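Local coordinates for type IV pilus assembly protein PilF (PDB 5OIU), which probably hydrolyses ATP as a hexameric AAA+ motor that powers assembly of type IV pili in Thermus thermophilus, at residues T158-L163 / T175-V180; E181-I184 / N188-Q191. One frame throughout, in Å; residues are numbered along the deposited sequence.

Interaction 1 (T158-L163 / T175-V180); sequences TTFSIL and TIEDPV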
loop_
_atom_site.group_PDB
_atom_site.type_symbol
_atom_site.label_atom_id
_atom_site.label_comp_id
_atom_site.label_asym_id
_atom_site.label_seq_id
_atom_site.Cartn_x
_atom_site.Cartn_y
_atom_site.Cartn_z
ATOM N N THR C 158 -15.415 -8.385 30.998
ATOM C CA THR C 158 -16.004 -7.083 30.682
ATOM C C THR C 158 -17.244 -7.235 29.803
ATOM O O THR C 158 -18.280 -6.607 30.058
ATOM C CB THR C 158 -14.960 -6.200 29.994
ATOM O OG1 THR C 158 -14.014 -5.766 30.969
ATOM C CG2 THR C 158 -15.602 -4.981 29.313
ATOM N N THR C 159 -17.155 -8.093 28.785
ATOM C CA THR C 159 -18.246 -8.279 27.831
ATOM C C THR C 159 -19.537 -8.692 28.528
ATOM O O THR C 159 -20.606 -8.123 28.271
ATOM C CB THR C 159 -17.836 -9.323 26.797
ATOM O OG1 THR C 159 -16.833 -8.758 25.925
ATOM C CG2 THR C 159 -19.037 -9.789 26.014
ATOM N N PHE C 160 -19.451 -9.668 29.439
ATOM C CA PHE C 160 -20.659 -10.186 30.070
ATOM C C PHE C 160 -21.232 -9.212 31.082
ATOM O O PHE C 160 -22.457 -9.142 31.246
ATOM C CB PHE C 160 -20.367 -11.533 30.694
ATOM C CG PHE C 160 -20.455 -12.630 29.716
ATOM C CD1 PHE C 160 -21.691 -13.157 29.366
ATOM C CD2 PHE C 160 -19.320 -13.086 29.070
ATOM C CE1 PHE C 160 -21.785 -14.166 28.418
ATOM C CE2 PHE C 160 -19.405 -14.096 28.124
ATOM C CZ PHE C 160 -20.638 -14.640 27.798
ATOM N N SER C 161 -20.368 -8.440 31.743
ATOM C CA SER C 161 -20.839 -7.310 32.531
ATOM C C SER C 161 -21.694 -6.365 31.691
ATOM O O SER C 161 -22.757 -5.920 32.133
ATOM C CB SER C 161 -19.646 -6.571 33.114
ATOM O OG SER C 161 -20.078 -5.609 34.042
ATOM N N ILE C 162 -21.238 -6.046 30.473
ATOM C CA ILE C 162 -22.025 -5.218 29.562
ATOM C C ILE C 162 -23.407 -5.831 29.352
ATOM O O ILE C 162 -24.441 -5.206 29.629
ATOM C CB ILE C 162 -21.289 -5.047 28.222
ATOM C CG1 ILE C 162 -19.987 -4.267 28.406
ATOM C CG2 ILE C 162 -22.217 -4.413 27.176
ATOM C CD1 ILE C 162 -19.305 -3.933 27.101
ATOM N N LEU C 163 -23.430 -7.078 28.858
ATOM C CA LEU C 163 -24.676 -7.796 28.609
ATOM C C LEU C 163 -25.563 -7.850 29.855
ATOM O O LEU C 163 -26.792 -7.790 29.748
ATOM C CB LEU C 163 -24.364 -9.209 28.106
ATOM C CG LEU C 163 -23.646 -9.353 26.749
ATOM C CD1 LEU C 163 -23.669 -10.796 26.283
ATOM C CD2 LEU C 163 -24.223 -8.430 25.659
ATOM N N THR C 175 -25.647 -14.885 21.649
ATOM C CA THR C 175 -24.193 -14.971 21.622
ATOM C C THR C 175 -23.742 -16.150 20.760
ATOM O O THR C 175 -24.485 -17.106 20.537
ATOM C CB THR C 175 -23.605 -15.140 23.034
ATOM O OG1 THR C 175 -23.810 -16.484 23.479
ATOM C CG2 THR C 175 -24.268 -14.234 24.033
ATOM N N ILE C 176 -22.508 -16.069 20.268
ATOM C CA ILE C 176 -21.787 -17.215 19.728
ATOM C C ILE C 176 -20.397 -17.219 20.365
ATOM O O ILE C 176 -19.697 -16.196 20.366
ATOM C CB ILE C 176 -21.716 -17.189 18.184
ATOM C CG1 ILE C 176 -21.014 -18.442 17.652
ATOM C CG2 ILE C 176 -21.083 -15.908 17.667
ATOM C CD1 ILE C 176 -21.720 -19.710 18.008
ATOM N N GLU C 177 -20.014 -18.351 20.944
ATOM C CA GLU C 177 -18.904 -18.381 21.890
ATOM C C GLU C 177 -18.068 -19.636 21.690
ATOM O O GLU C 177 -18.580 -20.691 21.310
ATOM C CB GLU C 177 -19.402 -18.308 23.345
ATOM C CG GLU C 177 -20.306 -17.122 23.632
ATOM C CD GLU C 177 -20.633 -16.979 25.101
ATOM O OE1 GLU C 177 -19.700 -17.090 25.932
ATOM O OE2 GLU C 177 -21.826 -16.774 25.425
ATOM N N ASP C 178 -16.766 -19.503 21.928
ATOM C CA ASP C 178 -15.846 -20.635 21.848
ATOM C C ASP C 178 -14.892 -20.603 23.025
ATOM O O ASP C 178 -13.808 -20.014 22.945
ATOM C CB ASP C 178 -15.053 -20.634 20.544
ATOM C CG ASP C 178 -14.078 -21.795 20.462
ATOM O OD1 ASP C 178 -14.256 -22.780 21.212
ATOM O OD2 ASP C 178 -13.132 -21.723 19.653
ATOM N N PRO C 179 -15.250 -21.256 24.137
ATOM C CA PRO C 179 -16.528 -21.941 24.303
ATOM C C PRO C 179 -17.526 -21.020 25.003
ATOM O O PRO C 179 -17.201 -19.864 25.246
ATOM C CB PRO C 179 -16.151 -23.128 25.189
ATOM C CG PRO C 179 -15.078 -22.544 26.113
ATOM C CD PRO C 179 -14.401 -21.404 25.337
ATOM N N VAL C 180 -18.717 -21.510 25.327
ATOM C CA VAL C 180 -19.567 -20.787 26.267
ATOM C C VAL C 180 -18.999 -20.979 27.670
ATOM O O VAL C 180 -18.862 -22.114 28.144
ATOM C CB VAL C 180 -21.019 -21.277 26.189
ATOM C CG1 VAL C 180 -21.798 -20.790 27.385
ATOM C CG2 VAL C 180 -21.672 -20.783 24.920
#

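Interaction 2 (E181-I184 / N188-Q191); sequences EYEI and NQTQ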
loop_
_atom_site.group_PDB
_atom_site.type_symbol
_atom_site.label_atom_id
_atom_site.label_comp_id
_atom_site.label_asym_id
_atom_site.label_seq_id
_atom_site.Cartn_x
_atom_site.Cartn_y
_atom_site.Cartn_z
ATOM N N GLU C 181 -18.742 -19.881 28.356
ATOM C CA GLU C 181 -18.156 -19.916 29.714
ATOM C C GLU C 181 -19.240 -19.666 30.759
ATOM O O GLU C 181 -19.705 -20.594 31.374
ATOM C CB GLU C 181 -17.145 -18.783 29.857
ATOM C CG GLU C 181 -15.834 -19.001 29.143
ATOM C CD GLU C 181 -14.980 -17.752 29.052
ATOM O OE1 GLU C 181 -14.369 -17.400 30.040
ATOM O OE2 GLU C 181 -14.940 -17.144 28.001
ATOM N N TYR C 182 -19.588 -18.436 30.976
ATOM C CA TYR C 182 -20.600 -18.104 31.952
ATOM C C TYR C 182 -21.994 -18.371 31.394
ATOM O O TYR C 182 -22.206 -18.436 30.179
ATOM C CB TYR C 182 -20.469 -16.636 32.363
ATOM C CG TYR C 182 -19.054 -16.210 32.731
ATOM C CD1 TYR C 182 -18.124 -15.872 31.747
ATOM C CD2 TYR C 182 -18.655 -16.125 34.067
ATOM C CE1 TYR C 182 -16.824 -15.478 32.086
ATOM C CE2 TYR C 182 -17.357 -15.728 34.420
ATOM C CZ TYR C 182 -16.446 -15.408 33.430
ATOM O OH TYR C 182 -15.159 -15.017 33.782
ATOM N N GLU C 183 -22.949 -18.540 32.317
ATOM C CA GLU C 183 -24.383 -18.608 32.033
ATOM C C GLU C 183 -25.037 -17.370 32.631
ATOM O O GLU C 183 -25.035 -17.196 33.855
ATOM C CB GLU C 183 -25.006 -19.865 32.630
ATOM C CG GLU C 183 -24.228 -21.125 32.367
ATOM C CD GLU C 183 -24.754 -21.867 31.157
ATOM O OE1 GLU C 183 -25.183 -23.036 31.322
ATOM O OE2 GLU C 183 -24.754 -21.272 30.052
ATOM N N ILE C 184 -25.583 -16.518 31.778
ATOM C CA ILE C 184 -26.395 -15.378 32.201
ATOM C C ILE C 184 -27.863 -15.746 32.006
ATOM O O ILE C 184 -28.230 -16.233 30.923
ATOM C CB ILE C 184 -26.052 -14.091 31.415
ATOM C CG1 ILE C 184 -24.663 -13.542 31.767
ATOM C CG2 ILE C 184 -27.087 -13.001 31.686
ATOM C CD1 ILE C 184 -24.505 -12.006 31.529
ATOM N N ASN C 188 -29.596 -15.943 25.109
ATOM C CA ASN C 188 -29.488 -17.191 24.368
ATOM C C ASN C 188 -28.041 -17.396 23.954
ATOM O O ASN C 188 -27.443 -16.523 23.316
ATOM C CB ASN C 188 -30.389 -17.186 23.130
ATOM C CG ASN C 188 -31.801 -16.770 23.443
ATOM O OD1 ASN C 188 -32.269 -15.706 23.009
ATOM N ND2 ASN C 188 -32.492 -17.597 24.206
ATOM N N GLN C 189 -27.482 -18.544 24.297
ATOM C CA GLN C 189 -26.078 -18.781 24.022
ATOM C C GLN C 189 -25.897 -20.014 23.153
ATOM O O GLN C 189 -26.588 -21.028 23.326
ATOM C CB GLN C 189 -25.289 -18.908 25.319
ATOM C CG GLN C 189 -25.376 -17.669 26.186
ATOM C CD GLN C 189 -24.636 -17.831 27.504
ATOM O OE1 GLN C 189 -25.224 -18.236 28.505
ATOM N NE2 GLN C 189 -23.346 -17.504 27.510
ATOM N N THR C 190 -24.954 -19.903 22.224
ATOM C CA THR C 190 -24.661 -20.908 21.211
ATOM C C THR C 190 -23.153 -21.098 21.164
ATOM O O THR C 190 -22.406 -20.114 21.097
ATOM C CB THR C 190 -25.196 -20.459 19.843
ATOM O OG1 THR C 190 -26.627 -20.448 19.880
ATOM C CG2 THR C 190 -24.722 -21.381 18.712
ATOM N N GLN C 191 -22.707 -22.350 21.224
ATOM C CA GLN C 191 -21.288 -22.679 21.261
ATOM C C GLN C 191 -20.834 -23.214 19.914
ATOM O O GLN C 191 -21.549 -24.003 19.281
ATOM C CB GLN C 191 -20.997 -23.728 22.321
ATOM C CG GLN C 191 -19.547 -23.938 22.531
ATOM C CD GLN C 191 -19.276 -24.735 23.783
ATOM O OE1 GLN C 191 -19.233 -24.189 24.899
ATOM N NE2 GLN C 191 -19.110 -26.044 23.611
#

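Interaction 1 (T158-L163 / T175-V180)
The carboxylate of E177 meets the edge of the F160 ring between helix 155-166, which follows the Walker A loop, and strand 173-177 of the P-loop ATPase core, where the sequence TIEDPVE of 175-181 matches the Asp box of secretion ATPases. The phenylalanine contributes the largest share of the buried surface. Its CG stands anti to the carbonyl carbon (chi1 -83°), which carries the ring off helix 155-166 with CZ leading. The carboxylate arrives from the opposite direction and straddles that ring corner: OE1 of E177 lies 3.2 Å from F160 CZ, and OE2 lies 3.4 Å from the same atom. E177 CD sits in the plane of the ring, so the carboxylate meets the C-H edge at CZ, with OE1 near the ring plane. An edge-on approach of this kind should be mildly favourable electrostatically. The carboxylate is turned 45° from the ring plane.

E177 is steadied from its own strand. T175 OG1 donates to E177 OE2 at 2.8 Å, on the lone pair directed away from OE1, and OE2 also receives a hydrogen bond from Q189 NE2 of the next strand. Two donors on one oxygen would limit rotation of the carboxylate. M216 of strand 214-217 packs against both F160 and E177. The F160 side chain remains about 7 Å from the bound ATP and from the magnesium ion, placing this buried contact just behind the nucleotide site. Deeper along the helix the contact becomes purely aliphatic, with the methyl CG2 of T175 meeting L163 CD1 at 4.2 Å.

Interaction 2 (E181-I184 / N188-Q191)
The loop that leaves the Asp box is held to strand 188-191 by the amide of Q189, which reaches back to the main chain of Y182. Q189 NE2 donates to Y182 O at 3.0 Å, with an N-H...O angle of 156°. The acceptor lies nearly in the plane of the amide, while the donor is tilted 23° from the carbonyl plane of Y182. The glutamine chain is extended beyond CG, which gives it the length to span the gap between backbones whose nearest CA atoms, of E183 and Q189, are 8.2 Å apart.

NE2 serves a second acceptor, E177 OE2, and thus joins the loop to the preceding strand. In the P-loop ATPase domain of this protein, strand 173-177 and the weakly bonded edge strand 188-191 are parallel neighbours, connected by residues 178-187 without an intervening helix. Replacing Q189 with a leucine would probably leave both Y182 O and E177 OE2 without their shared donor, and the loop would be freer to shift.

The other end of the amide is less comfortably placed. Q189 OE1 stands 3.4 Å from E183 OE2, two acceptors facing each other without a bond, and their flat groups are turned 53° apart. E183 gets there through a bend at chi2. I184 N also lies near Q189 OE1, at 3.7 Å, but does not bond to it.

The Y182 side chain leaves the backbone away from strand 188-191; its ring packs on A115 and F157, and the side chain comes within about 4 Å of the bound ATP. A neighbouring subunit meets this strand: T190 OG1 hydrogen-bonds to P100 O of that subunit, and the backbone of Q189 bonds to it as well.

Overall arrangement
Following the chain from the N terminus, helix 155-166 leaves the Walker A loop, and interaction 1 closes the helix-to-strand connection that leads into strand 173-177. Interaction 2 comes next in series: it opens after the first has closed, and folds the loop 181-184 back onto strand 188-191. Neither encloses nor crosses the other, yet their centres lie 7 Å apart. Besides the link between E177 and Q189, V180 N, in the loop after strand 173-177, bonds to Q191 OE1 of strand 188-191. Together the contacts connect the nucleotide-binding helix, the second strand of the sheet and its outermost strand in this chain, which borders a neighbouring subunit.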